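PDB 1NRW: phosphatase YwpJ from Bacillus subtilis, which dephosphorylates five- and six-carbon sugar phosphates and nucleoside monophosphates in vitro, and FMN to a lesser extent, as a magnesium-dependent hydrolase of the HAD superfamily. Local coordinates for residues N17-V22 with L138-Q143; F49-I54 with T62-A67; Q219-L224 with E249-G254. All blocks are in the same frame, centred on the assembly; numbering follows the deposited sequence. Where two conformers were deposited one is given.

Interaction 1. Residues N17-V22 with L138-Q143; sequences NSKHQV and LSVLKQ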
ATOM      1  N   ASN A  17      -1.020  -5.666 -12.494  1.00 12.35           N
ATOM      2  CA  ASN A  17      -2.260  -5.886 -13.219  1.00 12.55           C
ATOM      3  C   ASN A  17      -3.151  -6.776 -12.354  1.00 13.04           C
ATOM      4  O   ASN A  17      -2.811  -7.065 -11.199  1.00 13.11           O
ATOM      5  CB  ASN A  17      -2.006  -6.515 -14.601  1.00 14.42           C
ATOM      6  CG  ASN A  17      -1.378  -7.898 -14.535  1.00 12.19           C
ATOM      7  OD1 ASN A  17      -1.331  -8.545 -13.487  1.00 12.48           O
ATOM      8  ND2 ASN A  17      -0.911  -8.372 -15.689  1.00 14.92           N
ATOM      9  N   SER A  18      -4.278  -7.217 -12.903  1.00 12.79           N
ATOM     10  CA  SER A  18      -5.224  -8.035 -12.149  1.00 14.17           C
ATOM     11  C   SER A  18      -4.728  -9.441 -11.806  1.00 14.74           C
ATOM     12  O   SER A  18      -5.391 -10.182 -11.074  1.00 15.30           O
ATOM     13  CB  SER A  18      -6.568  -8.098 -12.887  1.00 13.96           C
ATOM     14  OG  SER A  18      -6.425  -8.653 -14.182  1.00 17.16           O
ATOM     15  N   LYS A  19      -3.566  -9.810 -12.334  1.00 15.02           N
ATOM     16  CA  LYS A  19      -2.967 -11.107 -12.034  1.00 18.10           C
ATOM     17  C   LYS A  19      -1.730 -10.889 -11.171  1.00 19.14           C
ATOM     18  O   LYS A  19      -0.928 -11.801 -10.955  1.00 20.66           O
ATOM     19  CB  LYS A  19      -2.606 -11.841 -13.326  1.00 17.92           C
ATOM     20  CG  LYS A  19      -3.831 -12.407 -14.025  1.00 21.70           C
ATOM     21  CD  LYS A  19      -3.478 -13.267 -15.231  1.00 24.39           C
ATOM     22  CE  LYS A  19      -3.035 -12.434 -16.416  1.00 25.70           C
ATOM     23  NZ  LYS A  19      -2.946 -13.269 -17.654  1.00 28.14           N
ATOM     24  N   HIS A  20      -1.606  -9.659 -10.676  0.50 19.08           N
ATOM     25  CA  HIS A  20      -0.490  -9.218  -9.846  0.50 19.04           C
ATOM     26  C   HIS A  20       0.882  -9.420 -10.468  0.50 18.85           C
ATOM     27  O   HIS A  20       1.853  -9.771  -9.793  0.50 17.99           O
ATOM     28  CB  HIS A  20      -0.548  -9.851  -8.452  0.50 21.14           C
ATOM     29  CG  HIS A  20      -1.404  -9.087  -7.489  0.50 21.55           C
ATOM     30  ND1 HIS A  20      -1.350  -9.281  -6.126  0.50 21.58           N
ATOM     31  CD2 HIS A  20      -2.337  -8.126  -7.696  0.50 21.52           C
ATOM     32  CE1 HIS A  20      -2.211  -8.472  -5.533  0.50 23.35           C
ATOM     33  NE2 HIS A  20      -2.823  -7.761  -6.464  0.50 21.51           N
ATOM     34  N   GLN A  21       0.950  -9.179 -11.770  1.00 17.43           N
ATOM     35  CA  GLN A  21       2.194  -9.279 -12.505  1.00 15.80           C
ATOM     36  C   GLN A  21       2.599  -7.852 -12.842  1.00 14.99           C
ATOM     37  O   GLN A  21       1.767  -6.938 -12.814  1.00 13.88           O
ATOM     38  CB  GLN A  21       1.983 -10.018 -13.829  1.00 16.86           C
ATOM     39  CG  GLN A  21       1.266 -11.346 -13.726  1.00 15.74           C
ATOM     40  CD  GLN A  21       0.801 -11.843 -15.082  1.00 15.37           C
ATOM     41  OE1 GLN A  21       0.349 -11.060 -15.919  1.00 16.20           O
ATOM     42  NE2 GLN A  21       0.888 -13.152 -15.299  1.00 17.91           N
ATOM     43  N   VAL A  22       3.879  -7.663 -13.134  1.00 14.90           N
ATOM     44  CA  VAL A  22       4.369  -6.380 -13.599  1.00 13.08           C
ATOM     45  C   VAL A  22       4.533  -6.708 -15.082  1.00 13.38           C
ATOM     46  O   VAL A  22       5.359  -7.548 -15.448  1.00 13.65           O
ATOM     47  CB  VAL A  22       5.739  -6.010 -13.008  1.00 14.95           C
ATOM     48  CG1 VAL A  22       6.244  -4.732 -13.671  1.00 13.09           C
ATOM     49  CG2 VAL A  22       5.625  -5.818 -11.496  1.00 14.11           C
ATOM     50  N   LEU A 138     -13.768 -13.495 -11.628  1.00 30.02           N
ATOM     51  CA  LEU A 138     -13.496 -13.970 -10.273  1.00 30.60           C
ATOM     52  C   LEU A 138     -12.491 -15.120 -10.196  1.00 28.86           C
ATOM     53  O   LEU A 138     -11.706 -15.198  -9.250  1.00 25.22           O
ATOM     54  CB  LEU A 138     -14.811 -14.378  -9.592  1.00 34.03           C
ATOM     55  CG  LEU A 138     -14.817 -14.856  -8.130  1.00 37.81           C
ATOM     56  CD1 LEU A 138     -14.295 -16.285  -8.034  1.00 40.68           C
ATOM     57  CD2 LEU A 138     -13.987 -13.909  -7.269  1.00 38.86           C
ATOM     58  N   SER A 139     -12.510 -16.011 -11.185  1.00 28.18           N
ATOM     59  CA  SER A 139     -11.593 -17.146 -11.188  1.00 28.22           C
ATOM     60  C   SER A 139     -10.156 -16.700 -11.432  1.00 28.32           C
ATOM     61  O   SER A 139      -9.221 -17.236 -10.836  1.00 28.60           O
ATOM     62  CB  SER A 139     -12.005 -18.172 -12.249  1.00 29.32           C
ATOM     63  OG  SER A 139     -11.821 -17.659 -13.557  1.00 32.97           O
ATOM     64  N   VAL A 140      -9.977 -15.721 -12.313  1.00 27.27           N
ATOM     65  CA  VAL A 140      -8.640 -15.214 -12.599  1.00 27.20           C
ATOM     66  C   VAL A 140      -8.099 -14.539 -11.342  1.00 25.53           C
ATOM     67  O   VAL A 140      -6.941 -14.736 -10.969  1.00 26.24           O
ATOM     68  CB  VAL A 140      -8.658 -14.197 -13.769  1.00 27.38           C
ATOM     69  CG1 VAL A 140      -7.279 -13.581 -13.952  1.00 28.94           C
ATOM     70  CG2 VAL A 140      -9.087 -14.896 -15.051  1.00 29.14           C
ATOM     71  N   LEU A 141      -8.948 -13.758 -10.680  1.00 23.70           N
ATOM     72  CA  LEU A 141      -8.550 -13.060  -9.461  1.00 23.36           C
ATOM     73  C   LEU A 141      -8.215 -14.020  -8.317  1.00 23.94           C
ATOM     74  O   LEU A 141      -7.249 -13.811  -7.585  1.00 23.49           O
ATOM     75  CB  LEU A 141      -9.658 -12.105  -9.004  1.00 21.63           C
ATOM     76  CG  LEU A 141     -10.054 -10.961  -9.942  1.00 22.09           C
ATOM     77  CD1 LEU A 141     -11.044 -10.052  -9.232  1.00 20.01           C
ATOM     78  CD2 LEU A 141      -8.814 -10.168 -10.349  1.00 21.72           C
ATOM     79  N   LYS A 142      -9.016 -15.065  -8.154  1.00 23.56           N
ATOM     80  CA  LYS A 142      -8.771 -16.027  -7.085  1.00 24.94           C
ATOM     81  C   LYS A 142      -7.458 -16.772  -7.295  1.00 25.22           C
ATOM     82  O   LYS A 142      -6.670 -16.929  -6.360  1.00 25.02           O
ATOM     83  CB  LYS A 142      -9.925 -17.030  -6.990  1.00 24.12           C
ATOM     84  CG  LYS A 142      -9.715 -18.128  -5.949  1.00 27.21           C
ATOM     85  CD  LYS A 142     -11.008 -18.906  -5.709  1.00 28.60           C
ATOM     86  CE  LYS A 142     -10.794 -20.113  -4.800  1.00 30.33           C
ATOM     87  NZ  LYS A 142      -9.909 -21.134  -5.428  1.00 28.65           N
ATOM     88  N   GLN A 143      -7.220 -17.228  -8.521  1.00 26.60           N
ATOM     89  CA  GLN A 143      -5.992 -17.957  -8.822  1.00 28.06           C
ATOM     90  C   GLN A 143      -4.782 -17.096  -8.510  1.00 27.70           C
ATOM     91  O   GLN A 143      -3.801 -17.570  -7.936  1.00 26.41           O
ATOM     92  CB  GLN A 143      -5.946 -18.372 -10.296  1.00 31.53           C
ATOM     93  CG  GLN A 143      -4.643 -19.066 -10.680  1.00 38.20           C
ATOM     94  CD  GLN A 143      -4.565 -19.419 -12.154  1.00 42.77           C
ATOM     95  OE1 GLN A 143      -5.383 -20.185 -12.669  1.00 44.96           O
ATOM     96  NE2 GLN A 143      -3.573 -18.862 -12.842  1.00 44.44           N
TER

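Interaction 2. Residues F49-I54 with T62-A67; sequences FDVMSI and TWVISA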
ATOM      1  N   PHE A  49       9.080  -6.349   2.342  0.50 17.47           N
ATOM      2  CA  PHE A  49       9.410  -7.669   1.818  0.50 18.98           C
ATOM      3  C   PHE A  49       8.380  -8.202   0.822  0.50 18.83           C
ATOM      4  O   PHE A  49       8.699  -9.060   0.003  0.50 18.58           O
ATOM      5  CB  PHE A  49       9.658  -8.677   2.957  0.50 22.44           C
ATOM      6  CG  PHE A  49       8.600  -8.688   4.029  0.50 26.37           C
ATOM      7  CD1 PHE A  49       7.324  -9.174   3.770  0.50 28.70           C
ATOM      8  CD2 PHE A  49       8.901  -8.253   5.316  0.50 27.37           C
ATOM      9  CE1 PHE A  49       6.363  -9.230   4.783  0.50 29.85           C
ATOM     10  CE2 PHE A  49       7.951  -8.304   6.334  0.50 29.60           C
ATOM     11  CZ  PHE A  49       6.679  -8.794   6.067  0.50 29.56           C
ATOM     12  N   ASP A  50       7.156  -7.686   0.880  1.00 18.12           N
ATOM     13  CA  ASP A  50       6.111  -8.103  -0.063  1.00 18.23           C
ATOM     14  C   ASP A  50       6.475  -7.527  -1.430  1.00 16.92           C
ATOM     15  O   ASP A  50       6.272  -8.163  -2.465  1.00 16.58           O
ATOM     16  CB  ASP A  50       4.728  -7.566   0.332  1.00 18.97           C
ATOM     17  CG  ASP A  50       4.125  -8.297   1.511  1.00 21.43           C
ATOM     18  OD1 ASP A  50       4.305  -9.529   1.603  1.00 20.91           O
ATOM     19  OD2 ASP A  50       3.449  -7.640   2.335  1.00 19.19           O
ATOM     20  N   VAL A  51       7.009  -6.307  -1.430  1.00 14.82           N
ATOM     21  CA  VAL A  51       7.399  -5.666  -2.677  1.00 14.99           C
ATOM     22  C   VAL A  51       8.624  -6.375  -3.248  1.00 15.02           C
ATOM     23  O   VAL A  51       8.692  -6.637  -4.444  1.00 15.91           O
ATOM     24  CB  VAL A  51       7.733  -4.167  -2.468  1.00 15.29           C
ATOM     25  CG1 VAL A  51       8.105  -3.524  -3.801  1.00 14.76           C
ATOM     26  CG2 VAL A  51       6.538  -3.448  -1.848  1.00 14.28           C
HETATM   27  N   MSE A  52       9.582  -6.690  -2.382  1.00 15.23           N
HETATM   28  CA  MSE A  52      10.805  -7.368  -2.807  1.00 18.39           C
HETATM   29  C   MSE A  52      10.527  -8.738  -3.419  1.00 18.97           C
HETATM   30  O   MSE A  52      11.212  -9.157  -4.351  1.00 17.58           O
HETATM   31  CB  MSE A  52      11.757  -7.521  -1.622  1.00 22.50           C
HETATM   32  CG  MSE A  52      12.175  -6.203  -1.010  1.00 26.62           C
HETATM   33 SE   MSE A  52      13.219  -5.152  -2.245  1.00 43.19          SE
HETATM   34  CE  MSE A  52      11.821  -4.182  -3.124  1.00 22.48           C
ATOM     35  N   SER A  53       9.524  -9.437  -2.894  1.00 18.70           N
ATOM     36  CA  SER A  53       9.183 -10.756  -3.419  1.00 19.04           C
ATOM     37  C   SER A  53       8.758 -10.655  -4.879  1.00 19.38           C
ATOM     38  O   SER A  53       8.975 -11.579  -5.665  1.00 19.46           O
ATOM     39  CB  SER A  53       8.067 -11.391  -2.589  1.00 20.00           C
ATOM     40  OG  SER A  53       8.526 -11.679  -1.279  1.00 24.36           O
ATOM     41  N   ILE A  54       8.157  -9.527  -5.243  1.00 17.29           N
ATOM     42  CA  ILE A  54       7.718  -9.313  -6.618  1.00 18.30           C
ATOM     43  C   ILE A  54       8.839  -8.752  -7.496  1.00 18.19           C
ATOM     44  O   ILE A  54       9.014  -9.171  -8.640  1.00 18.79           O
ATOM     45  CB  ILE A  54       6.516  -8.335  -6.667  1.00 18.17           C
ATOM     46  CG1 ILE A  54       5.324  -8.943  -5.918  1.00 21.36           C
ATOM     47  CG2 ILE A  54       6.151  -8.025  -8.120  1.00 18.19           C
ATOM     48  CD1 ILE A  54       4.153  -8.001  -5.753  1.00 23.69           C
ATOM     49  N   THR A  62      13.744  -0.045  -7.018  1.00 17.77           N
ATOM     50  CA  THR A  62      13.226   1.317  -6.931  1.00 15.94           C
ATOM     51  C   THR A  62      13.185   1.717  -5.467  1.00 14.49           C
ATOM     52  O   THR A  62      13.413   0.891  -4.585  1.00 14.96           O
ATOM     53  CB  THR A  62      11.764   1.402  -7.427  1.00 16.16           C
ATOM     54  OG1 THR A  62      10.915   0.692  -6.506  1.00 15.57           O
ATOM     55  CG2 THR A  62      11.615   0.790  -8.814  1.00 15.54           C
ATOM     56  N   TRP A  63      12.903   2.989  -5.207  1.00 15.13           N
ATOM     57  CA  TRP A  63      12.734   3.417  -3.827  1.00 15.04           C
ATOM     58  C   TRP A  63      11.425   2.733  -3.463  1.00 14.20           C
ATOM     59  O   TRP A  63      10.578   2.504  -4.337  1.00 13.24           O
ATOM     60  CB  TRP A  63      12.533   4.930  -3.720  1.00 15.90           C
ATOM     61  CG  TRP A  63      13.756   5.729  -3.994  1.00 16.24           C
ATOM     62  CD1 TRP A  63      14.236   6.101  -5.212  1.00 17.07           C
ATOM     63  CD2 TRP A  63      14.678   6.237  -3.022  1.00 17.77           C
ATOM     64  NE1 TRP A  63      15.406   6.811  -5.065  1.00 17.36           N
ATOM     65  CE2 TRP A  63      15.700   6.910  -3.731  1.00 17.76           C
ATOM     66  CE3 TRP A  63      14.740   6.189  -1.623  1.00 16.74           C
ATOM     67  CZ2 TRP A  63      16.778   7.531  -3.087  1.00 17.11           C
ATOM     68  CZ3 TRP A  63      15.816   6.809  -0.978  1.00 16.78           C
ATOM     69  CH2 TRP A  63      16.819   7.471  -1.717  1.00 17.43           C
ATOM     70  N   VAL A  64      11.253   2.400  -2.190  1.00 11.90           N
ATOM     71  CA  VAL A  64      10.027   1.750  -1.756  1.00 12.10           C
ATOM     72  C   VAL A  64       9.460   2.381  -0.501  1.00 12.16           C
ATOM     73  O   VAL A  64      10.138   2.465   0.531  1.00 13.34           O
ATOM     74  CB  VAL A  64      10.245   0.255  -1.443  1.00 12.46           C
ATOM     75  CG1 VAL A  64       8.925  -0.378  -0.971  1.00 12.78           C
ATOM     76  CG2 VAL A  64      10.769  -0.467  -2.672  1.00 13.22           C
ATOM     77  N   ILE A  65       8.219   2.834  -0.607  1.00 12.15           N
ATOM     78  CA  ILE A  65       7.500   3.390   0.530  1.00 10.92           C
ATOM     79  C   ILE A  65       6.534   2.260   0.881  1.00 13.20           C
ATOM     80  O   ILE A  65       5.734   1.836   0.038  1.00 13.53           O
ATOM     81  CB  ILE A  65       6.727   4.654   0.137  1.00 11.54           C
ATOM     82  CG1 ILE A  65       7.721   5.790  -0.136  1.00 14.21           C
ATOM     83  CG2 ILE A  65       5.743   5.036   1.243  1.00 13.31           C
ATOM     84  CD1 ILE A  65       7.085   7.063  -0.651  1.00 12.41           C
ATOM     85  N   SER A  66       6.629   1.746   2.099  1.00 12.59           N
ATOM     86  CA  SER A  66       5.766   0.648   2.515  1.00 13.62           C
ATOM     87  C   SER A  66       5.015   0.950   3.802  1.00 13.76           C
ATOM     88  O   SER A  66       5.223   1.988   4.421  1.00 12.59           O
ATOM     89  CB  SER A  66       6.595  -0.636   2.671  1.00 13.76           C
ATOM     90  OG  SER A  66       7.649  -0.476   3.602  1.00 14.66           O
ATOM     91  N   ALA A  67       4.130   0.040   4.192  1.00 13.26           N
ATOM     92  CA  ALA A  67       3.350   0.211   5.408  1.00 14.04           C
ATOM     93  C   ALA A  67       2.613   1.550   5.439  1.00 13.93           C
ATOM     94  O   ALA A  67       2.565   2.233   6.467  1.00 13.90           O
ATOM     95  CB  ALA A  67       4.251   0.066   6.627  1.00 14.68           C
TER

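Interaction 3. Residues Q219-L224 with E249-G254; sequences QALKRL and EAAGKG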
ATOM      1  N   GLN A 219       2.750  11.955   2.931  1.00 14.85           N
ATOM      2  CA  GLN A 219       3.805  12.488   3.789  1.00 15.99           C
ATOM      3  C   GLN A 219       5.154  11.832   3.505  1.00 16.62           C
ATOM      4  O   GLN A 219       6.196  12.483   3.579  1.00 15.32           O
ATOM      5  CB  GLN A 219       3.432  12.312   5.262  1.00 17.33           C
ATOM      6  CG  GLN A 219       2.293  13.215   5.702  1.00 21.05           C
ATOM      7  CD  GLN A 219       1.860  12.952   7.127  1.00 23.56           C
ATOM      8  OE1 GLN A 219       1.046  12.059   7.396  1.00 24.39           O
ATOM      9  NE2 GLN A 219       2.415  13.718   8.055  1.00 19.47           N
ATOM     10  N   ALA A 220       5.134  10.543   3.177  1.00 15.57           N
ATOM     11  CA  ALA A 220       6.364   9.824   2.870  1.00 15.99           C
ATOM     12  C   ALA A 220       6.950  10.372   1.573  1.00 15.21           C
ATOM     13  O   ALA A 220       8.168  10.497   1.436  1.00 15.93           O
ATOM     14  CB  ALA A 220       6.083   8.321   2.735  1.00 14.71           C
ATOM     15  N   LEU A 221       6.078  10.689   0.619  1.00 13.60           N
ATOM     16  CA  LEU A 221       6.517  11.241  -0.652  1.00 14.90           C
ATOM     17  C   LEU A 221       7.180  12.600  -0.399  1.00 15.57           C
ATOM     18  O   LEU A 221       8.250  12.881  -0.933  1.00 16.28           O
ATOM     19  CB  LEU A 221       5.328  11.398  -1.609  1.00 16.06           C
ATOM     20  CG  LEU A 221       5.598  12.024  -2.984  1.00 17.78           C
ATOM     21  CD1 LEU A 221       6.776  11.326  -3.658  1.00 19.46           C
ATOM     22  CD2 LEU A 221       4.342  11.918  -3.847  1.00 18.05           C
ATOM     23  N   LYS A 222       6.553  13.430   0.430  1.00 16.77           N
ATOM     24  CA  LYS A 222       7.117  14.744   0.730  1.00 17.80           C
ATOM     25  C   LYS A 222       8.463  14.611   1.435  1.00 19.22           C
ATOM     26  O   LYS A 222       9.407  15.350   1.148  1.00 19.80           O
ATOM     27  CB  LYS A 222       6.163  15.549   1.614  1.00 19.14           C
ATOM     28  CG  LYS A 222       4.858  15.940   0.945  1.00 23.31           C
ATOM     29  CD  LYS A 222       4.035  16.801   1.893  1.00 25.71           C
ATOM     30  CE  LYS A 222       2.687  17.165   1.312  1.00 29.84           C
ATOM     31  NZ  LYS A 222       1.897  17.966   2.299  1.00 31.20           N
ATOM     32  N   ARG A 223       8.541  13.661   2.358  1.00 18.51           N
ATOM     33  CA  ARG A 223       9.755  13.406   3.120  1.00 22.03           C
ATOM     34  C   ARG A 223      10.910  13.045   2.184  1.00 21.43           C
ATOM     35  O   ARG A 223      12.029  13.544   2.329  1.00 19.79           O
ATOM     36  CB  ARG A 223       9.491  12.257   4.103  1.00 25.71           C
ATOM     37  CG  ARG A 223      10.527  12.063   5.179  1.00 31.95           C
ATOM     38  CD  ARG A 223      10.189  10.831   6.012  1.00 34.32           C
ATOM     39  NE  ARG A 223       8.867  10.912   6.631  1.00 36.29           N
ATOM     40  CZ  ARG A 223       8.565  11.707   7.653  1.00 38.65           C
ATOM     41  NH1 ARG A 223       9.494  12.497   8.178  1.00 38.92           N
ATOM     42  NH2 ARG A 223       7.338  11.707   8.160  1.00 37.81           N
ATOM     43  N   LEU A 224      10.630  12.180   1.215  1.00 19.39           N
ATOM     44  CA  LEU A 224      11.641  11.739   0.266  1.00 19.47           C
ATOM     45  C   LEU A 224      12.044  12.844  -0.701  1.00 18.95           C
ATOM     46  O   LEU A 224      13.230  13.060  -0.948  1.00 19.36           O
ATOM     47  CB  LEU A 224      11.126  10.533  -0.523  1.00 19.46           C
ATOM     48  CG  LEU A 224      12.134   9.845  -1.444  1.00 21.05           C
ATOM     49  CD1 LEU A 224      13.365   9.422  -0.654  1.00 20.26           C
ATOM     50  CD2 LEU A 224      11.475   8.631  -2.086  1.00 21.02           C
ATOM     51  N   GLU A 249      -2.451  14.256  -3.883  1.00 20.05           N
ATOM     52  CA  GLU A 249      -2.586  15.630  -3.403  1.00 21.36           C
ATOM     53  C   GLU A 249      -1.219  16.267  -3.172  1.00 20.91           C
ATOM     54  O   GLU A 249      -1.010  17.442  -3.479  1.00 23.12           O
ATOM     55  CB  GLU A 249      -3.394  15.662  -2.101  1.00 23.57           C
ATOM     56  CG  GLU A 249      -4.801  15.099  -2.224  1.00 27.96           C
ATOM     57  CD  GLU A 249      -5.557  15.106  -0.903  1.00 33.12           C
ATOM     58  OE1 GLU A 249      -4.990  14.653   0.115  1.00 35.53           O
ATOM     59  OE2 GLU A 249      -6.721  15.556  -0.885  1.00 33.99           O
ATOM     60  N   ALA A 250      -0.281  15.487  -2.645  1.00 19.81           N
ATOM     61  CA  ALA A 250       1.060  15.991  -2.370  1.00 20.01           C
ATOM     62  C   ALA A 250       1.880  16.254  -3.632  1.00 20.59           C
ATOM     63  O   ALA A 250       2.625  17.233  -3.697  1.00 20.70           O
ATOM     64  CB  ALA A 250       1.805  15.018  -1.463  1.00 20.60           C
ATOM     65  N   ALA A 251       1.738  15.386  -4.631  1.00 17.81           N
ATOM     66  CA  ALA A 251       2.492  15.509  -5.879  1.00 19.18           C
ATOM     67  C   ALA A 251       2.094  16.710  -6.734  1.00 18.27           C
ATOM     68  O   ALA A 251       0.963  17.189  -6.668  1.00 19.09           O
ATOM     69  CB  ALA A 251       2.345  14.233  -6.706  1.00 17.79           C
ATOM     70  N   GLY A 252       3.036  17.185  -7.540  1.00 18.59           N
ATOM     71  CA  GLY A 252       2.756  18.302  -8.422  1.00 20.05           C
ATOM     72  C   GLY A 252       1.686  17.884  -9.413  1.00 19.50           C
ATOM     73  O   GLY A 252       0.816  18.675  -9.779  1.00 21.16           O
ATOM     74  N   LYS A 253       1.759  16.632  -9.855  1.00 18.66           N
ATOM     75  CA  LYS A 253       0.778  16.085 -10.788  1.00 20.01           C
ATOM     76  C   LYS A 253       0.227  14.772 -10.244  1.00 18.27           C
ATOM     77  O   LYS A 253       0.978  13.811 -10.062  1.00 19.31           O
ATOM     78  CB  LYS A 253       1.405  15.836 -12.164  1.00 23.07           C
ATOM     79  CG  LYS A 253       1.786  17.103 -12.914  1.00 30.46           C
ATOM     80  CD  LYS A 253       2.161  16.818 -14.368  1.00 35.14           C
ATOM     81  CE  LYS A 253       0.967  16.311 -15.174  1.00 38.92           C
ATOM     82  NZ  LYS A 253       1.258  16.244 -16.640  1.00 39.59           N
ATOM     83  N   GLY A 254      -1.074  14.750  -9.966  1.00 16.91           N
ATOM     84  CA  GLY A 254      -1.720  13.551  -9.463  1.00 15.45           C
ATOM     85  C   GLY A 254      -2.386  12.819 -10.614  1.00 16.47           C
ATOM     86  O   GLY A 254      -3.176  13.412 -11.352  1.00 15.97           O
TER

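Interaction 1. Residues N17-V22 with L138-Q143
The contact belongs to the seam between the catalytic core and the cap of a haloacid dehalogenase-like hydrolase: Ser18 and Lys19, in a loop of the core, meet Val140 and Leu141 on the cap helix 138-150. Only carbon atoms and one carbonyl oxygen meet here. Lys19 lays the aliphatic part of its chain across Val140, with Lys19 CG 3.6 Å from Val140 CG1. A lysine suits this margin because its methylenes can pack on a valine while a bend at chi3 (-75°) redirects the rest of the chain. Leu141 reaches the loop with one branch: Leu141 CD2 lies 3.5 Å from Ser18 O and 4.0 Å from Ser18 CB. Ser18 O is buried under this methyl and has no hydrogen-bonding partner in the model. The small side chain of Ser18 allows the close approach, and Ser18 N is hydrogen-bonded to Asp276 OD1.

Asn17 braces the loop: it heads a type I turn closed by the backbone bond from His20 N to Asn17 O. Asn17 OD1 accepts from Lys19 N at 2.8 Å, making an Asx turn, and from Gln21 N at 2.9 Å, the two donors coming from opposite faces of the amide plane. Asn17 ND2 then gives an almost straight bond (176°) to Gln21 OE1. One amide thus grips the backbone at Lys19 and Gln21 and holds the side chain of Gln21. Leu141 also packs on Phe129 and Arg130 of helix 118-132. The loop follows helix 11-15, just beyond the metal-binding Asp10 and Asp12, and its packing on a cap helix is characteristic of the core-cap interface in capped HAD phosphatases.

Interaction 2. Residues F49-I54 with T62-A67
Val64 faces both Val51 and Met52 inside a beta-alpha-beta unit made of strand 39-43, helix 48-55 and strand 63-66, so the contact is the seating of the helix on the last strand of its own crossover. Each methyl of Val64 meets one side chain of the helix segment 49-54; Val64 also touches His48. Val64 CG1, anti to its own backbone nitrogen (chi1 179°), meets Val51 CG2 at 4.0 Å, the two valines reaching tip to tip. Val64 CG2 receives Met52 CE at 3.9 Å.

Residue 52 was modelled as selenomethionine in place of methionine, whose unbranched flexible chain suits a position at the side of the helix. Bends at chi2 (-65°) and chi3 (89°) curl the chain so that CE rests on Val64 CG2, the two side chains sliding past each other in opposite directions. Valine suits both buried positions, being branched and short enough to bring helix and sheet together. Val51 also touches Thr44, a phosphate-binding residue at the loop after strand 39-43.

Each segment has a polar side chain that bonds to nearby backbone. Ser53 OG joins Ser53 N in bonding Phe49 O, from the opposite face of the carbonyl plane. On the strand side, Thr62 OG1 donates to Trp63 O at 2.8 Å, from well above that carbonyl's plane.

Interaction 3. Residues Q219-L224 with E249-G254
No ring, amide or other flat group has a face or an edge in the meeting of Lys222 and Leu221 with Ala250 and Ala251, which is made entirely by aliphatic carbons. The stem of Lys222 runs over the methyl of Ala250. Because the chain is extended beyond CG, alternate methylenes face the alanine: Lys222 CE lies 3.6 Å from Ala250 CB, and Lys222 CG lies 4.0 Å from the same methyl. Lysine suits this solvent-exposed margin, where its carbons can cover a neighbour while the ammonium group continues beyond them. Alanine suits the other side, since a single methyl permits the close approach of the helix end.

Deeper in, Leu221 sends one branch toward the turn. Its CG is anti to the backbone nitrogen (chi1 178°), and Leu221 CD2 comes to 4.2 Å from Ala251 CB, a looser apolar touch. Leu221 also packs on Leu6 and Ala8 of strand 6-10, and Ala251 on Thr235 and Ala237 of strand 235-239, so both side chains sit over the sheet. Ala251 is where the chain leaves helix 245-250, its psi of 154° turning the backbone toward strand 253-256, which pairs with strand 235-239. Helix 217-227 begins at the phosphate-binding Lys217. Two helices packed side by side over neighbouring parallel strands are typical of the Rossmann-like alpha/beta core of the HAD superfamily.

How the interactions relate
Interactions 2 and 3 both build the alpha/beta core around one sheet, but from its two faces: Val64 turns to helix 48-55, whereas Ile65 turns the other way, its CG2 lying 3.6 Å from Ala220 CB of helix 217-227. Interaction 2 is the buried one, all branched or flexible apolar side chains; interaction 3 grades from leucine over the strands to a lysine stem at the surface. Interaction 1, partly buried, instead joins core to cap and depends on a loop shaped by side-chain hydrogen bonds. It adjoins interaction 2 through Val22 and Ile54, but lies on the opposite side of the chain's centre from interaction 3, with centres about 29 Å apart.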